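Local coordinates for PlyP35 (Listeria phage P35, PDB 6S3Y), which probably binds the Listeria cell wall as the C-terminal targeting domain of a phage endolysin, bringing the enzyme to its substrate, at residues I8-V13 against A84-W89. Numbering follows the deposited sequence.
Sequences IVIKDV and AHAFCW
The methyl of A84 presses into the backbone of D12 and V13, its CB lying 3.3 Å from V13 O and 3.4 Å from D12 C. Here the two segments come together, with the CA atoms of V13 and A84 4.5 Å apart. One polar link accompanies this packing: the backbone H85 N donates to V13 O at 3.5 Å, a weak hydrogen bond, long and bent to 122° at the hydrogen. Farther along, the segments part and side chains bridge the gap. I10 meets A86 through its branch methyl, CG2 to A86 CB 3.7 Å, while I10 CG1 lies 4.1 Å from A86 CB. With CG1 turned anti to the carbonyl carbon (chi1 -88°), both branches of I10 face the A86 methyl. L102 and I131 also pack against I10, which extends this small apolar contact into the buried interior. D12 OD1 makes a long, weak ion pair with R104. The touching parts run 138° apart. Strand 6-17 pairs antiparallel with 107-110 and 136-137 and faces strand 78-89 of another sheet across the interior, a packing of two antiparallel sheets consistent with the SH3-like fold of this cell-wall-binding family.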
loop_
_atom_site.group_PDB
_atom_site.type_symbol
_atom_site.label_atom_id
_atom_site.label_comp_id
_atom_site.label_asym_id
_atom_site.label_seq_id
_atom_site.Cartn_x
_atom_site.Cartn_y
_atom_site.Cartn_z
ATOM N N ILE A 8 -8.617 -12.957 -5.106
ATOM C CA ILE A 8 -7.508 -12.236 -4.430
ATOM C C ILE A 8 -7.951 -11.871 -3.022
ATOM O O ILE A 8 -9.162 -11.721 -2.773
ATOM C CB ILE A 8 -7.058 -10.999 -5.226
ATOM C CG1 ILE A 8 -8.098 -9.875 -5.186
ATOM C CG2 ILE A 8 -6.677 -11.381 -6.637
ATOM C CD1 ILE A 8 -7.571 -8.566 -5.818
ATOM N N VAL A 9 -6.971 -11.704 -2.148
ATOM C CA VAL A 9 -7.184 -11.154 -0.788
ATOM C C VAL A 9 -6.149 -10.050 -0.571
ATOM O O VAL A 9 -4.943 -10.271 -0.815
ATOM C CB VAL A 9 -7.152 -12.262 0.287
ATOM C CG1 VAL A 9 -5.974 -13.169 0.114
ATOM C CG2 VAL A 9 -7.194 -11.696 1.700
ATOM N N ILE A 10 -6.633 -8.881 -0.165
ATOM C CA ILE A 10 -5.765 -7.704 0.084
ATOM C C ILE A 10 -4.900 -8.049 1.313
ATOM O O ILE A 10 -5.444 -8.580 2.312
ATOM C CB ILE A 10 -6.598 -6.420 0.221
ATOM C CG1 ILE A 10 -6.838 -5.765 -1.146
ATOM C CG2 ILE A 10 -5.930 -5.420 1.171
ATOM C CD1 ILE A 10 -7.416 -6.682 -2.189
ATOM N N LYS A 11 -3.605 -7.771 1.230
ATOM C CA LYS A 11 -2.622 -8.174 2.277
ATOM C C LYS A 11 -2.929 -7.485 3.608
ATOM O O LYS A 11 -3.560 -6.396 3.623
ATOM C CB LYS A 11 -1.189 -7.874 1.852
ATOM C CG LYS A 11 -0.686 -8.709 0.688
ATOM C CD LYS A 11 0.732 -8.288 0.273
ATOM C CE LYS A 11 1.303 -9.218 -0.764
ATOM N NZ LYS A 11 2.567 -8.714 -1.322
ATOM N N ASP A 12 -2.414 -8.078 4.680
ATOM C CA ASP A 12 -2.553 -7.583 6.072
ATOM C C ASP A 12 -1.385 -6.649 6.401
ATOM O O ASP A 12 -0.916 -6.665 7.581
ATOM C CB ASP A 12 -2.579 -8.790 7.031
ATOM C CG ASP A 12 -3.075 -8.422 8.422
ATOM O OD1 ASP A 12 -4.051 -7.638 8.514
ATOM O OD2 ASP A 12 -2.438 -8.880 9.369
ATOM N N VAL A 13 -0.939 -5.829 5.436
ATOM C CA VAL A 13 0.309 -5.003 5.580
ATOM C C VAL A 13 0.060 -3.541 5.184
ATOM O O VAL A 13 -0.925 -3.245 4.428
ATOM C CB VAL A 13 1.462 -5.590 4.750
ATOM C CG1 VAL A 13 1.710 -7.057 5.103
ATOM C CG2 VAL A 13 1.221 -5.420 3.245
ATOM N N ALA A 84 -2.764 -1.372 8.348
ATOM C CA ALA A 84 -2.739 -2.090 7.062
ATOM C C ALA A 84 -4.015 -1.789 6.256
ATOM O O ALA A 84 -5.090 -1.926 6.795
ATOM C CB ALA A 84 -2.527 -3.566 7.283
ATOM N N HIS A 85 -3.843 -1.448 4.988
ATOM C CA HIS A 85 -4.932 -1.343 3.967
ATOM C C HIS A 85 -4.270 -1.172 2.610
ATOM O O HIS A 85 -3.047 -0.905 2.560
ATOM C CB HIS A 85 -5.923 -0.210 4.273
ATOM C CG HIS A 85 -5.473 1.155 3.864
ATOM N ND1 HIS A 85 -5.034 2.089 4.790
ATOM C CD2 HIS A 85 -5.372 1.758 2.646
ATOM C CE1 HIS A 85 -4.726 3.214 4.172
ATOM N NE2 HIS A 85 -4.911 3.029 2.866
ATOM N N ALA A 86 -5.026 -1.357 1.548
ATOM C CA ALA A 86 -4.526 -1.170 0.173
ATOM C C ALA A 86 -5.390 -0.118 -0.516
ATOM O O ALA A 86 -6.247 0.535 0.154
ATOM C CB ALA A 86 -4.518 -2.499 -0.530
ATOM N N PHE A 87 -5.213 0.044 -1.817
ATOM C CA PHE A 87 -5.964 1.000 -2.649
ATOM C C PHE A 87 -6.254 0.330 -3.985
ATOM O O PHE A 87 -5.453 -0.542 -4.399
ATOM C CB PHE A 87 -5.162 2.265 -2.916
ATOM C CG PHE A 87 -5.122 3.283 -1.806
ATOM C CD1 PHE A 87 -6.286 3.798 -1.272
ATOM C CD2 PHE A 87 -3.907 3.769 -1.348
ATOM C CE1 PHE A 87 -6.243 4.772 -0.293
ATOM C CE2 PHE A 87 -3.868 4.753 -0.369
ATOM C CZ PHE A 87 -5.032 5.249 0.170
ATOM N N CYS A 88 -7.324 0.767 -4.662
ATOM C CA CYS A 88 -7.426 0.634 -6.139
ATOM C C CYS A 88 -7.748 2.007 -6.719
ATOM O O CYS A 88 -8.345 2.879 -6.000
ATOM C CB CYS A 88 -8.431 -0.430 -6.554
ATOM S SG CYS A 88 -10.080 -0.161 -5.862
ATOM N N TRP A 89 -7.344 2.222 -7.970
ATOM C CA TRP A 89 -7.429 3.550 -8.617
ATOM C C TRP A 89 -8.199 3.438 -9.935
ATOM O O TRP A 89 -8.060 2.409 -10.615
ATOM C CB TRP A 89 -6.015 4.068 -8.882
ATOM C CG TRP A 89 -5.224 4.462 -7.661
ATOM C CD1 TRP A 89 -5.078 5.706 -7.146
ATOM C CD2 TRP A 89 -4.366 3.601 -6.883
ATOM N NE1 TRP A 89 -4.208 5.686 -6.097
ATOM C CE2 TRP A 89 -3.755 4.411 -5.910
ATOM C CE3 TRP A 89 -4.052 2.233 -6.915
ATOM C CZ2 TRP A 89 -2.856 3.908 -4.969
ATOM C CZ3 TRP A 89 -3.160 1.734 -5.989
ATOM C CH2 TRP A 89 -2.569 2.557 -5.036
#